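Local atomic coordinates of PadR family transcriptional regulator (Listeria monocytogenes, PDB entry 6ABQ), a protein that probably binds DNA as a dimer through a winged helix-turn-helix domain and regulates transcription, as other PadR-family regulators do. Residues B[20-23]-B[24-28]; B[100-103]-B[104-108]. One frame throughout, in Å; residues are numbered along the deposited sequence. Where two conformers were deposited one is given.

Contact 1 of 2, residues B[20-23]-B[24-28]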
ATOM      1  N   GLY B  20      -3.770   3.414   8.572  1.00 21.54           N
ATOM      2  CA  GLY B  20      -2.817   4.149   9.396  1.00 22.06           C
ATOM      3  C   GLY B  20      -3.048   5.646   9.360  1.00 19.73           C
ATOM      4  O   GLY B  20      -2.979   6.314  10.398  1.00 19.08           O
ATOM      5  N   MET B  21      -3.327   6.159   8.160  1.00 19.02           N
ATOM      6  CA  MET B  21      -3.642   7.575   7.941  1.00 17.37           C
ATOM      7  C   MET B  21      -4.878   8.006   8.717  1.00 14.69           C
ATOM      8  O   MET B  21      -4.867   9.053   9.373  1.00 14.20           O
ATOM      9  CB  MET B  21      -3.813   7.887   6.445  1.00 17.61           C
ATOM     10  CG  MET B  21      -2.557   7.756   5.588  1.00 20.74           C
ATOM     11  SD  MET B  21      -1.218   8.837   6.116  1.00 22.89           S
ATOM     12  CE  MET B  21      -0.360   7.799   7.296  1.00 24.97           C
ATOM     13  N   ILE B  22      -5.919   7.177   8.650  1.00 13.63           N
ATOM     14  CA  ILE B  22      -7.196   7.446   9.306  1.00 11.70           C
ATOM     15  C   ILE B  22      -7.027   7.450  10.831  1.00 11.65           C
ATOM     16  O   ILE B  22      -7.458   8.398  11.488  1.00 10.82           O
ATOM     17  CB  ILE B  22      -8.309   6.487   8.804  1.00 11.47           C
ATOM     18  CG1 ILE B  22      -8.562   6.745   7.307  1.00 11.76           C
ATOM     19  CG2 ILE B  22      -9.596   6.683   9.604  1.00 10.24           C
ATOM     20  CD1 ILE B  22      -9.428   5.733   6.589  1.00 12.58           C
ATOM     21  N   LEU B  23      -6.368   6.421  11.371  1.00 13.11           N
ATOM     22  CA  LEU B  23      -6.009   6.370  12.789  1.00 13.81           C
ATOM     23  C   LEU B  23      -5.214   7.614  13.225  1.00 14.35           C
ATOM     24  O   LEU B  23      -5.507   8.194  14.278  1.00 14.10           O
ATOM     25  CB  LEU B  23      -5.241   5.074  13.133  1.00 16.23           C
ATOM     26  CG  LEU B  23      -5.963   3.714  13.126  1.00 16.81           C
ATOM     27  CD1 LEU B  23      -4.963   2.571  13.234  1.00 20.12           C
ATOM     28  CD2 LEU B  23      -7.013   3.591  14.218  1.00 15.92           C
ATOM     29  N   GLU B  24      -4.241   8.025  12.405  1.00 15.55           N
ATOM     30  CA  GLU B  24      -3.454   9.245  12.647  1.00 16.79           C
ATOM     31  C   GLU B  24      -4.318  10.504  12.713  1.00 15.22           C
ATOM     32  O   GLU B  24      -4.143  11.315  13.617  1.00 16.14           O
ATOM     33  CB  GLU B  24      -2.328   9.400  11.609  1.00 18.87           C
ATOM     34  CG  GLU B  24      -1.480  10.665  11.752  1.00 20.91           C
ATOM     35  CD  GLU B  24      -0.537  10.659  12.956  1.00 23.69           C
ATOM     36  OE1 GLU B  24      -0.064   9.587  13.384  1.00 25.11           O
ATOM     37  OE2 GLU B  24      -0.256  11.752  13.475  1.00 25.06           O
ATOM     38  N   ARG B  25      -5.245  10.651  11.765  1.00 13.48           N
ATOM     39  CA  ARG B  25      -6.190  11.765  11.749  1.00 12.52           C
ATOM     40  C   ARG B  25      -7.119  11.743  12.978  1.00 11.77           C
ATOM     41  O   ARG B  25      -7.354  12.790  13.591  1.00 12.46           O
ATOM     42  CB  ARG B  25      -6.995  11.783  10.436  1.00 11.44           C
ATOM     43  CG  ARG B  25      -8.132  12.806  10.361  1.00 10.97           C
ATOM     44  CD  ARG B  25      -7.636  14.247  10.473  1.00 12.66           C
ATOM     45  NE  ARG B  25      -8.732  15.195  10.652  1.00 12.95           N
ATOM     46  CZ  ARG B  25      -9.290  15.512  11.822  1.00 13.26           C
ATOM     47  NH1 ARG B  25      -8.866  14.971  12.957  1.00 13.17           N
ATOM     48  NH2 ARG B  25     -10.284  16.388  11.854  1.00 14.20           N
ATOM     49  N   ILE B  26      -7.622  10.558  13.331  1.00 10.94           N
ATOM     50  CA  ILE B  26      -8.489  10.390  14.515  1.00 10.70           C
ATOM     51  C   ILE B  26      -7.741  10.723  15.823  1.00 12.30           C
ATOM     52  O   ILE B  26      -8.313  11.350  16.727  1.00 12.79           O
ATOM     53  CB  ILE B  26      -9.173   8.991  14.551  1.00 10.12           C
ATOM     54  CG1 ILE B  26     -10.050   8.783  13.301  1.00  9.16           C
ATOM     55  CG2 ILE B  26     -10.040   8.829  15.793  1.00 10.39           C
ATOM     56  CD1 ILE B  26     -10.601   7.373  13.121  1.00  9.35           C
ATOM     57  N   SER B  27      -6.462  10.338  15.894  1.00 13.68           N
ATOM     58  CA  SER B  27      -5.596  10.600  17.053  1.00 15.95           C
ATOM     59  C   SER B  27      -5.465  12.088  17.391  1.00 17.23           C
ATOM     60  O   SER B  27      -5.195  12.454  18.537  1.00 19.19           O
ATOM     61  CB  SER B  27      -4.192  10.033  16.815  1.00 17.95           C
ATOM     62  OG  SER B  27      -3.383  10.941  16.081  1.00 19.11           O
ATOM     63  N   ARG B  28      -5.631  12.930  16.376  1.00 16.65           N
ATOM     64  CA  ARG B  28      -5.449  14.369  16.525  1.00 18.53           C
ATOM     65  C   ARG B  28      -6.669  15.078  17.127  1.00 18.40           C
ATOM     66  O   ARG B  28      -6.547  16.174  17.667  1.00 20.80           O
ATOM     67  CB  ARG B  28      -5.011  14.970  15.183  1.00 18.79           C
ATOM     68  CG  ARG B  28      -3.602  14.518  14.817  1.00 20.41           C
ATOM     69  CD  ARG B  28      -3.181  14.892  13.405  1.00 20.77           C
ATOM     70  NE  ARG B  28      -1.789  14.497  13.169  1.00 23.18           N
ATOM     71  CZ  ARG B  28      -1.147  14.596  12.003  1.00 24.31           C
ATOM     72  NH1 ARG B  28      -1.757  15.094  10.933  1.00 23.12           N
ATOM     73  NH2 ARG B  28       0.117  14.196  11.911  1.00 27.16           N
TER
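Ile22 and Ile26 meet one helical turn apart on helix 17-27. The branch methyl CG2 of Ile22 touches the chain end CD1 of Ile26 at 3.7 Å, the two side chains running obliquely to one another. In Ile26, CG1 stands opposite the carbonyl carbon (chi1 -60°), and this turns the chain back over the preceding turn, with CG1 3.2 Å from Ile22 O. The same carbonyl accepts the backbone N-H of Ile26, with N 2.8 Å from Ile22 O.

The backbone N of Ser27 bonds to Leu23 O, while its hydroxyl OG donates to Glu24 O at 2.6 Å. Glu24 bends at chi2 (72°), which brings its carboxylate to Arg28. There OE2 forms a salt bridge with Arg28 NH2 at 2.9 Å, and Glu24 CG lies over one face of the guanidinium, toward its rim.

OE1 of the same carboxylate is hydrogen-bonded to Trp96 NE1, and Met21 touches Ile106 of the second subunit. Within its own chain, in the probable winged-helix domain, Met21 packs on helix 86-110, Ile22 on helices 33-42 and 50-62, and Ile26 on helix 50-62 and strand 78-84.

Contact 2 of 2, residues B[100-103]-B[104-108]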
ATOM      1  N   ASP B 100       7.679   2.318   8.621  1.00 25.83           N
ATOM      2  CA  ASP B 100       9.104   2.672   8.550  1.00 28.10           C
ATOM      3  C   ASP B 100       9.979   1.518   8.059  1.00 28.33           C
ATOM      4  O   ASP B 100      10.858   1.729   7.217  1.00 29.57           O
ATOM      5  CB  ASP B 100       9.631   3.178   9.895  1.00 30.69           C
ATOM      6  CG  ASP B 100       9.396   4.662  10.102  1.00 32.80           C
ATOM      7  OD1 ASP B 100       9.537   5.461   9.141  1.00 34.30           O
ATOM      8  OD2 ASP B 100       9.091   5.039  11.251  1.00 34.09           O
ATOM      9  N   PHE B 101       9.731   0.317   8.591  1.00 28.13           N
ATOM     10  CA  PHE B 101      10.408  -0.913   8.151  1.00 29.36           C
ATOM     11  C   PHE B 101      10.211  -1.121   6.649  1.00 28.23           C
ATOM     12  O   PHE B 101      11.182  -1.326   5.916  1.00 29.29           O
ATOM     13  CB  PHE B 101       9.912  -2.137   8.945  1.00 30.96           C
ATOM     14  CG  PHE B 101      10.641  -3.424   8.618  1.00 33.91           C
ATOM     15  CD1 PHE B 101      11.813  -3.772   9.296  1.00 37.89           C
ATOM     16  CD2 PHE B 101      10.157  -4.292   7.628  1.00 34.03           C
ATOM     17  CE1 PHE B 101      12.492  -4.953   8.992  1.00 41.58           C
ATOM     18  CE2 PHE B 101      10.832  -5.471   7.318  1.00 37.68           C
ATOM     19  CZ  PHE B 101      11.998  -5.806   8.006  1.00 41.29           C
ATOM     20  N   ILE B 102       8.956  -1.031   6.204  1.00 27.04           N
ATOM     21  CA  ILE B 102       8.574  -1.296   4.818  1.00 27.63           C
ATOM     22  C   ILE B 102       9.173  -0.288   3.830  1.00 28.28           C
ATOM     23  O   ILE B 102       9.643  -0.694   2.759  1.00 29.65           O
ATOM     24  CB  ILE B 102       7.039  -1.492   4.694  1.00 28.03           C
ATOM     25  CG1 ILE B 102       6.709  -2.976   4.876  1.00 30.20           C
ATOM     26  CG2 ILE B 102       6.484  -1.023   3.354  1.00 29.77           C
ATOM     27  CD1 ILE B 102       5.450  -3.244   5.675  1.00 31.04           C
ATOM     28  N   GLN B 103       9.180   0.992   4.214  1.00 28.35           N
ATOM     29  CA  GLN B 103       9.773   2.083   3.426  0.50 30.80           C
ATOM     30  C   GLN B 103      11.256   1.825   3.135  1.00 32.09           C
ATOM     31  O   GLN B 103      11.719   1.985   2.003  1.00 34.26           O
ATOM     32  CB  GLN B 103       9.601   3.418   4.173  0.50 32.01           C
ATOM     33  CG  GLN B 103      10.107   4.656   3.441  0.50 36.56           C
ATOM     34  CD  GLN B 103      10.252   5.859   4.358  0.50 39.21           C
ATOM     35  OE1 GLN B 103      10.291   7.000   3.900  0.50 44.28           O
ATOM     36  NE2 GLN B 103      10.327   5.607   5.660  0.50 37.16           N
ATOM     37  N   GLY B 104      11.987   1.436   4.184  1.00 31.75           N
ATOM     38  CA  GLY B 104      13.425   1.184   4.108  1.00 34.03           C
ATOM     39  C   GLY B 104      13.758   0.040   3.170  1.00 33.85           C
ATOM     40  O   GLY B 104      14.714   0.126   2.398  1.00 35.93           O
ATOM     41  N   LYS B 105      12.955  -1.022   3.237  1.00 32.35           N
ATOM     42  CA  LYS B 105      13.133  -2.196   2.387  1.00 33.28           C
ATOM     43  C   LYS B 105      12.788  -1.920   0.927  1.00 34.26           C
ATOM     44  O   LYS B 105      13.483  -2.413   0.043  1.00 35.96           O
ATOM     45  CB  LYS B 105      12.364  -3.411   2.924  1.00 33.40           C
ATOM     46  CG  LYS B 105      12.764  -3.860   4.326  1.00 34.45           C
ATOM     47  CD  LYS B 105      14.222  -4.297   4.418  1.00 37.24           C
ATOM     48  CE  LYS B 105      14.630  -4.572   5.856  1.00 40.09           C
ATOM     49  NZ  LYS B 105      15.963  -5.238   5.925  1.00 44.54           N
ATOM     50  N   ILE B 106      11.740  -1.124   0.687  1.00 38.28           N
ATOM     51  CA  ILE B 106      11.378  -0.662  -0.670  1.00 37.84           C
ATOM     52  C   ILE B 106      12.465   0.251  -1.274  1.00 38.11           C
ATOM     53  O   ILE B 106      12.691   0.227  -2.491  1.00 37.97           O
ATOM     54  CB  ILE B 106       9.970  -0.004  -0.724  1.00 39.66           C
ATOM     55  CG1 ILE B 106       8.888  -1.003  -0.290  1.00 40.91           C
ATOM     56  CG2 ILE B 106       9.637   0.480  -2.131  1.00 40.76           C
ATOM     57  CD1 ILE B 106       7.507  -0.410  -0.086  1.00 44.75           C
ATOM     58  N   MET B 107      13.142   1.033  -0.430  1.00 39.72           N
ATOM     59  CA  MET B 107      14.300   1.832  -0.870  1.00 41.49           C
ATOM     60  C   MET B 107      15.508   0.959  -1.252  1.00 42.15           C
ATOM     61  O   MET B 107      16.307   1.345  -2.111  1.00 43.62           O
ATOM     62  CB  MET B 107      14.687   2.898   0.169  1.00 44.81           C
ATOM     63  CG  MET B 107      13.724   4.081   0.278  1.00 46.15           C
ATOM     64  SD  MET B 107      13.397   5.017  -1.245  1.00 46.54           S
ATOM     65  CE  MET B 107      14.977   5.815  -1.565  1.00 49.69           C
ATOM     66  N   GLN B 108      15.628  -0.208  -0.613  1.00 42.27           N
ATOM     67  CA  GLN B 108      16.623  -1.225  -0.987  1.00 44.08           C
ATOM     68  C   GLN B 108      16.289  -1.877  -2.335  1.00 42.48           C
ATOM     69  O   GLN B 108      17.195  -2.187  -3.118  1.00 44.82           O
ATOM     70  CB  GLN B 108      16.744  -2.309   0.092  1.00 45.71           C
ATOM     71  CG  GLN B 108      17.602  -1.945   1.297  1.00 50.59           C
ATOM     72  CD  GLN B 108      17.795  -3.110   2.261  1.00 53.70           C
ATOM     73  OE1 GLN B 108      17.430  -3.022   3.433  1.00 55.28           O
ATOM     74  NE2 GLN B 108      18.363  -4.206   1.769  1.00 55.59           N
TER
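Lys105 lays its aliphatic chain against the ring of Phe101, one turn back on helix 86-110. Lys105 CG lies over one face of the ring, 3.9 Å from Phe101 CE2. The bend of the lysine at chi2 (-62°) brings CE back to the ring beyond CG, 3.6 Å from Phe101 CZ. Its NZ hydrogen-bonds to Leu43 O of the second subunit.

The tighter part is the buried pair Ile102 and Ile106. Ile102 CG2 touches Ile106 CD1 at 3.6 Å, and Ile106 CG1 sits 3.2 Å from Ile102 O. That carbonyl also takes the backbone N-H of Ile106, with N 3.0 Å from Ile102 O.

The other side is looser. Gly104 brings no side chain, and its N bonds to Asp100 O at 3.2 Å. Met107 is exposed; its CG passes 3.4 Å from Gln103 O, and its chain then leads away from the preceding turn, bent at both chi2 and chi3. The carboxylate of Asp100 forms a salt bridge with Lys110 of the second subunit. Ile102, Ile106 and Met107 pack on Leu13, Trp96 and Trp99 of that subunit, respectively.

Such a long C-terminal helix, carrying apolar residues into the partner chain, is characteristic of the dimerisation helix of PadR-family regulators.

Overall arrangement
Contact 1 lies on helix 17-27 and contact 2 on helix 86-110. The centre of contact 1 is about 6 Å from the centre of the chain, that of contact 2 about 20 Å. The two contact centres are 22 Å apart, and their nearest atoms are about 10 Å apart, so they do not touch. The same long helix nevertheless joins them: its earlier part packs on contact 1 through Leu92, Phe95 and Trp96, and its later part carries contact 2. In the dimer, helix 17-27 of one chain meets the end of helix 86-110 of the other. The probable DNA-binding domain and the dimer interface therefore share helix 86-110.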